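Local atomic coordinates of 4-phosphoerythronate dehydrogenase (Lactobacillus jensenii, PDB entry 4PRK), a protein that is a D-lactate dehydrogenase with a Rossmann-type NAD-binding domain, probably interconverting pyruvate and D-lactate with NAD as the cofactor. Residues F23-K28 / D314-A319; N81-D86 / L93-V98; V239-L244 / T260-S265; E264-F269 / Q276-Y281. One frame throughout, in Å; residues are numbered along the deposited sequence.

Overall arrangement
The four contacts fall into two clusters. Interactions 1 and 2 lie at the five-stranded parallel sheet, centres about 18 Å apart, and meet where Leu318 of helix 301-319 packs on Thr94 and Thr96 of strand 94-96. Interactions 3 and 4 belong to the NAD-binding domain, centres about 10 Å apart; they share Glu264 and Ser265, and Leu261 packs on Tyr267. Centres of contacts in different clusters lie 28 to 39 Å apart. Along the chain the order is 2, 3, 4, all within the span bracketed by interaction 1. The chain thus leaves the first sheet, builds the nucleotide domain and returns through helix 301-319, as expected of a two-domain 2-hydroxyacid dehydrogenase.

Interaction 1 (F23-K28 / D314-A319); sequences FGCELK and DTIALA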
loop_
_atom_site.group_PDB
_atom_site.type_symbol
_atom_site.label_atom_id
_atom_site.label_comp_id
_atom_site.label_asym_id
_atom_site.label_seq_id
_atom_site.Cartn_x
_atom_site.Cartn_y
_atom_site.Cartn_z
ATOM N N PHE A 23 -6.121 8.858 -32.450
ATOM C CA PHE A 23 -7.293 9.700 -32.627
ATOM C C PHE A 23 -7.897 9.659 -34.013
ATOM O O PHE A 23 -8.969 10.219 -34.240
ATOM C CB PHE A 23 -6.986 11.128 -32.225
ATOM C CG PHE A 23 -6.989 11.332 -30.717
ATOM C CD1 PHE A 23 -5.954 10.824 -29.937
ATOM C CD2 PHE A 23 -8.049 12.004 -30.089
ATOM C CE1 PHE A 23 -5.953 10.995 -28.570
ATOM C CE2 PHE A 23 -8.050 12.191 -28.718
ATOM C CZ PHE A 23 -6.999 11.691 -27.956
ATOM N N GLY A 24 -7.235 8.979 -34.942
ATOM C CA GLY A 24 -7.682 9.002 -36.321
ATOM C C GLY A 24 -7.836 10.440 -36.781
ATOM O O GLY A 24 -8.879 10.809 -37.316
ATOM N N CYS A 25 -6.826 11.258 -36.507
ATOM C CA CYS A 25 -6.791 12.615 -37.011
ATOM C C CYS A 25 -5.380 12.870 -37.487
ATOM O O CYS A 25 -4.475 12.050 -37.228
ATOM C CB CYS A 25 -7.160 13.609 -35.902
ATOM S SG CYS A 25 -5.867 13.797 -34.666
ATOM N N GLU A 26 -5.186 13.994 -38.154
ATOM C CA GLU A 26 -3.890 14.348 -38.677
ATOM C C GLU A 26 -3.376 15.500 -37.865
ATOM O O GLU A 26 -4.141 16.406 -37.524
ATOM C CB GLU A 26 -4.034 14.766 -40.125
ATOM C CG GLU A 26 -2.744 15.235 -40.768
ATOM C CD GLU A 26 -2.857 15.365 -42.286
ATOM O OE1 GLU A 26 -3.927 15.014 -42.861
ATOM O OE2 GLU A 26 -1.863 15.825 -42.892
ATOM N N LEU A 27 -2.088 15.465 -37.536
ATOM C CA LEU A 27 -1.450 16.566 -36.782
ATOM C C LEU A 27 -0.446 17.337 -37.638
ATOM O O LEU A 27 0.615 16.822 -37.954
ATOM C CB LEU A 27 -0.728 16.076 -35.484
ATOM C CG LEU A 27 -1.626 15.457 -34.385
ATOM C CD1 LEU A 27 -0.826 14.901 -33.213
ATOM C CD2 LEU A 27 -2.702 16.413 -33.890
ATOM N N LYS A 28 -0.767 18.596 -37.924
ATOM C CA LYS A 28 0.150 19.488 -38.631
ATOM C C LYS A 28 1.099 20.217 -37.699
ATOM O O LYS A 28 0.701 21.180 -37.000
ATOM C CB LYS A 28 -0.646 20.506 -39.452
ATOM C CG LYS A 28 0.193 21.505 -40.245
ATOM C CD LYS A 28 -0.576 21.948 -41.485
ATOM C CE LYS A 28 -0.306 23.390 -41.883
ATOM N NZ LYS A 28 -1.339 23.804 -42.884
ATOM N N ASP A 314 -10.069 17.819 -26.005
ATOM C CA ASP A 314 -10.958 18.991 -25.821
ATOM C C ASP A 314 -11.042 19.798 -27.104
ATOM O O ASP A 314 -12.084 20.355 -27.394
ATOM C CB ASP A 314 -10.495 19.952 -24.708
ATOM C CG ASP A 314 -10.939 19.513 -23.312
ATOM O OD1 ASP A 314 -11.615 18.468 -23.176
ATOM O OD2 ASP A 314 -10.602 20.227 -22.337
ATOM N N THR A 315 -9.938 19.871 -27.856
ATOM C CA THR A 315 -9.881 20.707 -29.041
ATOM C C THR A 315 -10.777 20.161 -30.143
ATOM O O THR A 315 -11.545 20.927 -30.725
ATOM C CB THR A 315 -8.439 20.904 -29.490
ATOM O OG1 THR A 315 -7.759 21.562 -28.423
ATOM C CG2 THR A 315 -8.347 21.769 -30.785
ATOM N N ILE A 316 -10.688 18.844 -30.394
ATOM C CA ILE A 316 -11.609 18.133 -31.304
ATOM C C ILE A 316 -13.091 18.291 -30.881
ATOM O O ILE A 316 -13.982 18.474 -31.738
ATOM C CB ILE A 316 -11.252 16.613 -31.433
ATOM C CG1 ILE A 316 -9.945 16.455 -32.230
ATOM C CG2 ILE A 316 -12.394 15.801 -32.075
ATOM C CD1 ILE A 316 -9.591 15.043 -32.646
ATOM N N ALA A 317 -13.349 18.206 -29.573
ATOM C CA ALA A 317 -14.716 18.239 -29.074
ATOM C C ALA A 317 -15.381 19.580 -29.418
ATOM O O ALA A 317 -16.499 19.613 -29.948
ATOM C CB ALA A 317 -14.740 17.970 -27.572
ATOM N N LEU A 318 -14.657 20.669 -29.154
ATOM C CA LEU A 318 -15.154 22.053 -29.344
ATOM C C LEU A 318 -15.300 22.382 -30.831
ATOM O O LEU A 318 -16.201 23.104 -31.232
ATOM C CB LEU A 318 -14.211 23.074 -28.651
ATOM C CG LEU A 318 -14.205 23.028 -27.113
ATOM C CD1 LEU A 318 -13.064 23.853 -26.485
ATOM C CD2 LEU A 318 -15.590 23.454 -26.613
ATOM N N ALA A 319 -14.403 21.824 -31.631
ATOM C CA ALA A 319 -14.572 21.794 -33.090
ATOM C C ALA A 319 -15.871 21.069 -33.495
ATOM O O ALA A 319 -16.544 21.504 -34.427
ATOM C CB ALA A 319 -13.347 21.188 -33.784
#
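A single methyl group, Ile316 CD1, makes the closest approach to both Phe23 and Cys25. It lies 4.3 Å from Phe23 CD2 and 4.3 Å from Cys25 CB, so the contact is loose and wholly apolar. Cys25 SG is almost as near, 4.4 Å from Ile316 CD1. Toward the Phe23 ring the methyl comes obliquely. Ile316 can span the interval because its longer branch is extended, CD1 anti to CA (chi2 -170°), which carries the methyl well clear of the helix. Only 86 Å² is buried between the two segments. The chain from Phe23 to Cys25 turns from helix 10-23 into strand 26-30 by a Schellman motif: Gly24 takes the C-prime place with positive phi (53°), and Cys25 N bonds back to Glu20 O. With the chain turned there, Phe23 and Cys25 both point toward the same partner, although one ends a helix and the other precedes strand 26-30, an outer strand of the five-stranded parallel sheet. Opposite them is helix 301-319, close to the C-terminus, which thereby covers structure built from the first residues of the chain. Met1 also touches both Cys25 and Ile316, and Phe23 reaches further along the same helix to Glu309, Leu312 and Arg313.

Interaction 2 (N81-D86 / L93-V98); sequences NTIDFD and LTVTNV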
loop_
_atom_site.group_PDB
_atom_site.type_symbol
_atom_site.label_atom_id
_atom_site.label_comp_id
_atom_site.label_asym_id
_atom_site.label_seq_id
_atom_site.Cartn_x
_atom_site.Cartn_y
_atom_site.Cartn_z
ATOM N N ASN A 81 -1.103 32.508 -18.707
ATOM C CA ASN A 81 -0.596 33.875 -18.669
ATOM C C ASN A 81 -0.459 34.548 -20.043
ATOM O O ASN A 81 -0.849 35.707 -20.191
ATOM C CB ASN A 81 0.752 33.893 -17.955
ATOM C CG ASN A 81 1.749 32.945 -18.596
ATOM O OD1 ASN A 81 2.499 33.343 -19.493
ATOM N ND2 ASN A 81 1.724 31.669 -18.179
ATOM N N THR A 82 0.071 33.842 -21.049
ATOM C CA THR A 82 0.316 34.477 -22.375
ATOM C C THR A 82 -0.942 34.576 -23.263
ATOM O O THR A 82 -0.863 35.061 -24.398
ATOM C CB THR A 82 1.425 33.791 -23.214
ATOM O OG1 THR A 82 0.932 32.568 -23.759
ATOM C CG2 THR A 82 2.706 33.536 -22.404
ATOM N N ILE A 83 -2.087 34.107 -22.767
ATOM C CA ILE A 83 -3.335 34.296 -23.494
ATOM C C ILE A 83 -3.972 35.599 -23.058
ATOM O O ILE A 83 -4.362 35.751 -21.908
ATOM C CB ILE A 83 -4.361 33.149 -23.286
ATOM C CG1 ILE A 83 -3.771 31.789 -23.674
ATOM C CG2 ILE A 83 -5.630 33.411 -24.113
ATOM C CD1 ILE A 83 -3.583 31.582 -25.163
ATOM N N ASP A 84 -4.079 36.525 -24.005
ATOM C CA ASP A 84 -4.879 37.730 -23.841
ATOM C C ASP A 84 -6.378 37.365 -23.947
ATOM O O ASP A 84 -6.957 37.391 -25.042
ATOM C CB ASP A 84 -4.458 38.739 -24.905
ATOM C CG ASP A 84 -5.024 40.100 -24.663
ATOM O OD1 ASP A 84 -6.222 40.208 -24.327
ATOM O OD2 ASP A 84 -4.264 41.064 -24.838
ATOM N N PHE A 85 -6.977 37.021 -22.797
ATOM C CA PHE A 85 -8.367 36.477 -22.687
ATOM C C PHE A 85 -9.451 37.423 -23.178
ATOM O O PHE A 85 -10.585 37.005 -23.476
ATOM C CB PHE A 85 -8.707 36.132 -21.227
ATOM C CG PHE A 85 -8.219 34.785 -20.790
ATOM C CD1 PHE A 85 -6.869 34.569 -20.569
ATOM C CD2 PHE A 85 -9.109 33.738 -20.587
ATOM C CE1 PHE A 85 -6.403 33.332 -20.163
ATOM C CE2 PHE A 85 -8.651 32.496 -20.184
ATOM C CZ PHE A 85 -7.293 32.291 -19.970
ATOM N N ASP A 86 -9.094 38.705 -23.187
ATOM C CA ASP A 86 -9.917 39.783 -23.704
ATOM C C ASP A 86 -10.185 39.565 -25.207
ATOM O O ASP A 86 -11.350 39.469 -25.639
ATOM C CB ASP A 86 -9.185 41.106 -23.442
ATOM C CG ASP A 86 -10.077 42.300 -23.555
ATOM O OD1 ASP A 86 -11.087 42.367 -22.822
ATOM O OD2 ASP A 86 -9.743 43.183 -24.365
ATOM N N LEU A 93 -13.575 32.741 -28.996
ATOM C CA LEU A 93 -12.592 31.659 -28.898
ATOM C C LEU A 93 -12.559 31.054 -27.481
ATOM O O LEU A 93 -11.902 31.616 -26.602
ATOM C CB LEU A 93 -11.180 32.171 -29.260
ATOM C CG LEU A 93 -10.818 32.462 -30.732
ATOM C CD1 LEU A 93 -9.622 33.406 -30.837
ATOM C CD2 LEU A 93 -10.548 31.174 -31.510
ATOM N N THR A 94 -13.243 29.923 -27.259
ATOM C CA THR A 94 -13.079 29.172 -25.997
ATOM C C THR A 94 -11.555 28.955 -25.796
ATOM O O THR A 94 -10.815 28.855 -26.772
ATOM C CB THR A 94 -13.851 27.801 -25.945
ATOM O OG1 THR A 94 -15.271 27.985 -26.122
ATOM C CG2 THR A 94 -13.619 27.067 -24.604
ATOM N N VAL A 95 -11.092 28.961 -24.541
ATOM C CA VAL A 95 -9.698 28.623 -24.177
ATOM C C VAL A 95 -9.705 27.401 -23.247
ATOM O O VAL A 95 -10.414 27.396 -22.231
ATOM C CB VAL A 95 -8.978 29.817 -23.502
ATOM C CG1 VAL A 95 -7.463 29.582 -23.373
ATOM C CG2 VAL A 95 -9.250 31.093 -24.298
ATOM N N THR A 96 -8.967 26.356 -23.622
ATOM C CA THR A 96 -8.809 25.194 -22.753
ATOM C C THR A 96 -7.342 25.051 -22.397
ATOM O O THR A 96 -6.449 25.642 -23.046
ATOM C CB THR A 96 -9.291 23.838 -23.374
ATOM O OG1 THR A 96 -8.516 23.501 -24.541
ATOM C CG2 THR A 96 -10.786 23.865 -23.708
ATOM N N ASN A 97 -7.089 24.243 -21.372
ATOM C CA ASN A 97 -5.730 23.989 -20.962
ATOM C C ASN A 97 -5.615 22.597 -20.387
ATOM O O ASN A 97 -6.626 21.887 -20.239
ATOM C CB ASN A 97 -5.306 25.057 -19.927
ATOM C CG ASN A 97 -5.940 24.842 -18.566
ATOM O OD1 ASN A 97 -6.972 24.154 -18.421
ATOM N ND2 ASN A 97 -5.320 25.426 -17.543
ATOM N N VAL A 98 -4.382 22.239 -20.010
ATOM C CA VAL A 98 -4.109 20.985 -19.293
ATOM C C VAL A 98 -3.600 21.255 -17.855
ATOM O O VAL A 98 -2.402 21.448 -17.594
ATOM C CB VAL A 98 -3.183 20.050 -20.109
ATOM C CG1 VAL A 98 -3.058 18.708 -19.411
ATOM C CG2 VAL A 98 -3.766 19.839 -21.502
#
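Phe85 and Val95 mark the closest backbone approach, with their CA atoms 8.1 Å apart, a spacing that side chains have to fill. Val95 does so from the strand: its CB points at the 81-86 segment, and its two methyls straddle Ile83 CG2, which is 4.3 Å from Val95 CG2 and 4.3 Å from Val95 CG1. With CG1 anti to the backbone N (chi1 -169°), CG2 falls beside that N, and both methyls come equally near Ile83 CG2. The second partner is the ring of Phe85, whose CE2 lies 4.3 Å from Val95 CB and meets it obliquely. CZ of Phe85 is nearly as close to Val95 CG1, at 4.4 Å, and so it is the far end of the ring that touches. About 117 Å² is buried, entirely through apolar packing. Just before Phe85 the chain bends in an inverse gamma turn centred on Asp84, which also occupies the N-cap position of helix 85-90; its OD1 makes a weak bond to Leu87 N. Around the contact, Leu75 of the adjacent strand packs on both Ile83 and Val95, and Val328 touches Phe85 and pairs with the Val95 backbone. Such packing of a helix start and its lead-in loop on the following strand belongs to a beta-alpha-beta unit, here strand 72-75, helix 85-90 and strand 94-96.

Interaction 3 (V239-L244 / T260-S265); sequences VDTAAL and TLAHES
Thr241 OG1 faces Ala262 CB at 4.0 Å, and a water beside them does the polar work that the side chains do not do directly. The water accepts from Ala262 N at 2.9 Å, donates to Val239 O at 3.2 Å and is hydrogen-bonded to Thr241 OG1 at 2.8 Å, so three polar atoms from the two segments are linked through one molecule. Thr241 carries its hydroxyl beside its own backbone N (chi1 -50°), which turns OG1 toward the water and Ala262. Leu261 adds apolar cover, its CD2 4.4 Å from Thr241 OG1. Both segments belong to the Rossmann-type NAD-binding domain: helix 241-250 makes the crossover from strand 229-232 to strand 255-258, and the loop that follows this last strand holds residues 260-265. The contact therefore joins the start of the crossover helix to the loop beyond the strand the helix leads to. Behind this first shell, Asp240 is the N-cap residue, its OD1 receiving Ala243 N in a nearly straight bond (166°) from above the carboxylate plane. On the other side, Leu261 to Glu264 form a type II turn with His263 at positive phi. Glu264 folds back across this turn. Its OE2 accepts Leu261 N at 2.7 Å nearly along its C-O axis and the Thr260 hydroxyl from above the carboxylate plane, a double grip on the residues that precede Ala262. Leu284 of helix 279-285 touches Thr241 and Leu261 alike.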
loop_
_atom_site.group_PDB
_atom_site.type_symbol
_atom_site.label_atom_id
_atom_site.label_comp_id
_atom_site.label_asym_id
_atom_site.label_seq_id
_atom_site.Cartn_x
_atom_site.Cartn_y
_atom_site.Cartn_z
ATOM N N VAL A 239 10.054 29.844 -1.892
ATOM C CA VAL A 239 11.185 29.688 -0.995
ATOM C C VAL A 239 12.157 30.839 -1.187
ATOM O O VAL A 239 12.539 31.131 -2.305
ATOM C CB VAL A 239 11.930 28.391 -1.296
ATOM C CG1 VAL A 239 13.212 28.322 -0.480
ATOM C CG2 VAL A 239 11.023 27.183 -1.011
ATOM N N ASP A 240 12.548 31.469 -0.085
ATOM C CA ASP A 240 13.587 32.500 -0.085
ATOM C C ASP A 240 14.931 31.800 -0.197
ATOM O O ASP A 240 15.460 31.314 0.811
ATOM C CB ASP A 240 13.531 33.299 1.248
ATOM C CG ASP A 240 14.609 34.411 1.349
ATOM O OD1 ASP A 240 15.740 34.306 0.823
ATOM O OD2 ASP A 240 14.307 35.396 2.008
ATOM N N THR A 241 15.508 31.819 -1.392
ATOM C CA THR A 241 16.742 31.129 -1.659
ATOM C C THR A 241 17.946 31.476 -0.822
ATOM O O THR A 241 18.743 30.601 -0.460
ATOM C CB THR A 241 17.143 31.337 -3.093
ATOM O OG1 THR A 241 16.015 31.045 -3.933
ATOM C CG2 THR A 241 18.353 30.429 -3.436
ATOM N N ALA A 242 18.106 32.749 -0.540
ATOM C CA ALA A 242 19.150 33.241 0.363
ATOM C C ALA A 242 19.029 32.550 1.705
ATOM O O ALA A 242 20.021 32.043 2.259
ATOM C CB ALA A 242 19.004 34.776 0.546
ATOM N N ALA A 243 17.811 32.553 2.245
ATOM C CA ALA A 243 17.553 31.935 3.572
ATOM C C ALA A 243 17.769 30.442 3.510
ATOM O O ALA A 243 18.202 29.868 4.507
ATOM C CB ALA A 243 16.142 32.200 4.070
ATOM N N LEU A 244 17.477 29.838 2.346
ATOM C CA LEU A 244 17.695 28.405 2.131
ATOM C C LEU A 244 19.200 28.095 2.213
ATOM O O LEU A 244 19.644 27.216 2.969
ATOM C CB LEU A 244 17.085 27.971 0.777
ATOM C CG LEU A 244 17.462 26.571 0.257
ATOM C CD1 LEU A 244 17.108 25.522 1.268
ATOM C CD2 LEU A 244 16.820 26.187 -1.062
ATOM N N THR A 260 12.788 23.564 -8.822
ATOM C CA THR A 260 12.405 24.898 -9.220
ATOM C C THR A 260 13.044 25.856 -8.233
ATOM O O THR A 260 13.227 25.470 -7.091
ATOM C CB THR A 260 10.909 25.089 -9.152
ATOM O OG1 THR A 260 10.593 26.417 -9.556
ATOM C CG2 THR A 260 10.366 24.843 -7.704
ATOM N N LEU A 261 13.415 27.060 -8.700
ATOM C CA LEU A 261 14.179 28.068 -7.936
ATOM C C LEU A 261 13.717 29.443 -8.371
ATOM O O LEU A 261 13.439 29.638 -9.525
ATOM C CB LEU A 261 15.694 28.015 -8.278
ATOM C CG LEU A 261 16.618 27.006 -7.603
ATOM C CD1 LEU A 261 17.993 27.016 -8.231
ATOM C CD2 LEU A 261 16.698 27.231 -6.105
ATOM N N ALA A 262 13.662 30.380 -7.458
ATOM C CA ALA A 262 13.406 31.785 -7.796
ATOM C C ALA A 262 14.390 32.264 -8.867
ATOM O O ALA A 262 15.582 31.947 -8.804
ATOM C CB ALA A 262 13.529 32.657 -6.551
ATOM N N HIS A 263 13.875 32.976 -9.862
ATOM C CA HIS A 263 14.689 33.490 -10.980
ATOM C C HIS A 263 15.164 32.441 -11.950
ATOM O O HIS A 263 16.058 32.715 -12.780
ATOM C CB HIS A 263 15.902 34.290 -10.458
ATOM C CG HIS A 263 15.506 35.412 -9.562
ATOM N ND1 HIS A 263 15.927 35.510 -8.254
ATOM C CD2 HIS A 263 14.666 36.454 -9.769
ATOM C CE1 HIS A 263 15.392 36.585 -7.707
ATOM N NE2 HIS A 263 14.616 37.167 -8.602
ATOM N N GLU A 264 14.582 31.239 -11.872
ATOM C CA GLU A 264 15.040 30.142 -12.752
ATOM C C GLU A 264 14.854 30.482 -14.209
ATOM O O GLU A 264 15.443 29.873 -15.099
ATOM C CB GLU A 264 14.294 28.836 -12.443
ATOM C CG GLU A 264 12.824 28.897 -12.716
ATOM C CD GLU A 264 12.092 27.636 -12.275
ATOM O OE1 GLU A 264 11.230 27.179 -13.058
ATOM O OE2 GLU A 264 12.400 27.086 -11.184
ATOM N N SER A 265 13.964 31.416 -14.464
ATOM C CA SER A 265 13.623 31.762 -15.842
ATOM C C SER A 265 14.815 32.242 -16.667
ATOM O O SER A 265 14.829 32.139 -17.880
ATOM C CB SER A 265 12.535 32.827 -15.849
ATOM O OG SER A 265 11.283 32.216 -15.524
HETATM O O HOH W 1 13.834 29.412 -4.683
#

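Interaction 4 (E264-F269 / Q276-Y281); sequences ESSYFF and QIPADY
This is an aromatic and proline packing contact between the loop after strand 255-258 and the start of helix 279-285, with Tyr267 as its centre. Pro278 lies on one face of the Tyr267 ring: its CD is 3.7 Å from the ring centroid, 26° off the normal, a CH-pi contact, while its CG is 3.3 Å from Tyr267 CE1. Tyr281 is met differently. The edge of Tyr267 points to the face of Tyr281 in an offset edge-to-face pair, centroids 5.6 Å apart and planes at 64°, and Tyr267 OH comes within 3.4 Å of Tyr281 CB. Pro278 is the N-cap residue and Tyr281 lies in the first turn, so the ring packs against the start of this helix of the Rossmann-type domain. Tyr267 reaches it with CG between the backbone N and the carbonyl carbon (chi1 58°). Its hydroxyl donates to a water 2.6 Å away, which in turn donates to Asp280 OD1. Replacing Tyr267 by alanine is likely to leave Pro278 without its aromatic partner, the water without its phenol donor and a gap beside Tyr281. Phe133 of a second subunit stacks edge-to-face with both tyrosines, carrying the cluster into the subunit interface.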
loop_
_atom_site.group_PDB
_atom_site.type_symbol
_atom_site.label_atom_id
_atom_site.label_comp_id
_atom_site.label_asym_id
_atom_site.label_seq_id
_atom_site.Cartn_x
_atom_site.Cartn_y
_atom_site.Cartn_z
ATOM N N GLU A 264 14.582 31.239 -11.872
ATOM C CA GLU A 264 15.040 30.142 -12.752
ATOM C C GLU A 264 14.854 30.482 -14.209
ATOM O O GLU A 264 15.443 29.873 -15.099
ATOM C CB GLU A 264 14.294 28.836 -12.443
ATOM C CG GLU A 264 12.824 28.897 -12.716
ATOM C CD GLU A 264 12.092 27.636 -12.275
ATOM O OE1 GLU A 264 11.230 27.179 -13.058
ATOM O OE2 GLU A 264 12.400 27.086 -11.184
ATOM N N SER A 265 13.964 31.416 -14.464
ATOM C CA SER A 265 13.623 31.762 -15.842
ATOM C C SER A 265 14.815 32.242 -16.667
ATOM O O SER A 265 14.829 32.139 -17.880
ATOM C CB SER A 265 12.535 32.827 -15.849
ATOM O OG SER A 265 11.283 32.216 -15.524
ATOM N N SER A 266 15.807 32.789 -16.006
ATOM C CA SER A 266 16.982 33.223 -16.713
ATOM C C SER A 266 17.741 32.064 -17.364
ATOM O O SER A 266 18.315 32.231 -18.416
ATOM C CB SER A 266 17.871 34.075 -15.823
ATOM O OG SER A 266 18.794 33.282 -15.135
ATOM N N TYR A 267 17.805 30.919 -16.700
ATOM C CA TYR A 267 18.563 29.793 -17.223
ATOM C C TYR A 267 17.883 28.429 -17.416
ATOM O O TYR A 267 18.364 27.626 -18.183
ATOM C CB TYR A 267 19.832 29.620 -16.411
ATOM C CG TYR A 267 19.601 29.396 -14.952
ATOM C CD1 TYR A 267 19.072 30.385 -14.161
ATOM C CD2 TYR A 267 19.932 28.198 -14.366
ATOM C CE1 TYR A 267 18.872 30.188 -12.820
ATOM C CE2 TYR A 267 19.737 27.990 -13.030
ATOM C CZ TYR A 267 19.203 28.989 -12.264
ATOM O OH TYR A 267 19.006 28.786 -10.937
ATOM N N PHE A 268 16.792 28.156 -16.724
ATOM C CA PHE A 268 16.105 26.879 -16.896
ATOM C C PHE A 268 15.544 26.778 -18.318
ATOM O O PHE A 268 15.020 27.737 -18.845
ATOM C CB PHE A 268 14.984 26.714 -15.866
ATOM C CG PHE A 268 15.430 26.156 -14.549
ATOM C CD1 PHE A 268 16.731 26.270 -14.127
ATOM C CD2 PHE A 268 14.531 25.527 -13.726
ATOM C CE1 PHE A 268 17.120 25.756 -12.914
ATOM C CE2 PHE A 268 14.914 25.008 -12.518
ATOM C CZ PHE A 268 16.210 25.123 -12.108
ATOM N N PHE A 269 15.654 25.607 -18.921
ATOM C CA PHE A 269 15.204 25.376 -20.283
ATOM C C PHE A 269 16.090 25.989 -21.383
ATOM O O PHE A 269 15.682 26.029 -22.526
ATOM C CB PHE A 269 13.722 25.732 -20.435
ATOM C CG PHE A 269 12.845 24.997 -19.466
ATOM C CD1 PHE A 269 12.943 23.618 -19.345
ATOM C CD2 PHE A 269 11.981 25.670 -18.649
ATOM C CE1 PHE A 269 12.164 22.924 -18.469
ATOM C CE2 PHE A 269 11.209 24.986 -17.737
ATOM C CZ PHE A 269 11.309 23.611 -17.643
ATOM N N GLN A 276 26.463 33.166 -17.362
ATOM C CA GLN A 276 25.022 33.435 -17.344
ATOM C C GLN A 276 24.270 32.746 -16.212
ATOM O O GLN A 276 23.099 32.974 -16.038
ATOM C CB GLN A 276 24.409 33.044 -18.664
ATOM C CG GLN A 276 25.061 33.734 -19.829
ATOM C CD GLN A 276 24.440 33.307 -21.133
ATOM O OE1 GLN A 276 24.853 32.314 -21.750
ATOM N NE2 GLN A 276 23.447 34.049 -21.558
ATOM N N ILE A 277 24.944 31.920 -15.432
ATOM C CA ILE A 277 24.265 31.132 -14.430
ATOM C C ILE A 277 24.379 31.876 -13.118
ATOM O O ILE A 277 25.474 32.248 -12.737
ATOM C CB ILE A 277 24.950 29.760 -14.330
ATOM C CG1 ILE A 277 24.854 29.019 -15.678
ATOM C CG2 ILE A 277 24.328 28.954 -13.178
ATOM C CD1 ILE A 277 25.837 27.881 -15.830
ATOM N N PRO A 278 23.263 32.079 -12.396
ATOM C CA PRO A 278 23.409 32.855 -11.155
ATOM C C PRO A 278 24.182 32.162 -10.008
ATOM O O PRO A 278 24.279 30.916 -9.937
ATOM C CB PRO A 278 21.973 33.117 -10.724
ATOM C CG PRO A 278 21.129 32.135 -11.472
ATOM C CD PRO A 278 21.854 31.829 -12.736
ATOM N N ALA A 279 24.681 32.993 -9.104
ATOM C CA ALA A 279 25.537 32.561 -8.019
ATOM C C ALA A 279 24.822 31.675 -7.002
ATOM O O ALA A 279 25.436 30.781 -6.420
ATOM C CB ALA A 279 26.102 33.789 -7.305
ATOM N N ASP A 280 23.558 31.984 -6.734
ATOM C CA ASP A 280 22.780 31.174 -5.820
ATOM C C ASP A 280 22.654 29.742 -6.366
ATOM O O ASP A 280 22.949 28.779 -5.636
ATOM C CB ASP A 280 21.454 31.824 -5.429
ATOM C CG ASP A 280 20.504 32.021 -6.592
ATOM O OD1 ASP A 280 20.829 31.757 -7.745
ATOM O OD2 ASP A 280 19.394 32.494 -6.344
ATOM N N TYR A 281 22.376 29.577 -7.657
ATOM C CA TYR A 281 22.424 28.224 -8.209
ATOM C C TYR A 281 23.786 27.577 -7.993
ATOM O O TYR A 281 23.860 26.451 -7.509
ATOM C CB TYR A 281 22.089 28.206 -9.678
ATOM C CG TYR A 281 22.308 26.849 -10.258
ATOM C CD1 TYR A 281 21.339 25.855 -10.103
ATOM C CD2 TYR A 281 23.503 26.515 -10.881
ATOM C CE1 TYR A 281 21.555 24.573 -10.577
ATOM C CE2 TYR A 281 23.723 25.243 -11.382
ATOM C CZ TYR A 281 22.733 24.272 -11.224
ATOM O OH TYR A 281 22.880 23.001 -11.698
HETATM O O HOH W 2 18.430 30.951 -9.635
#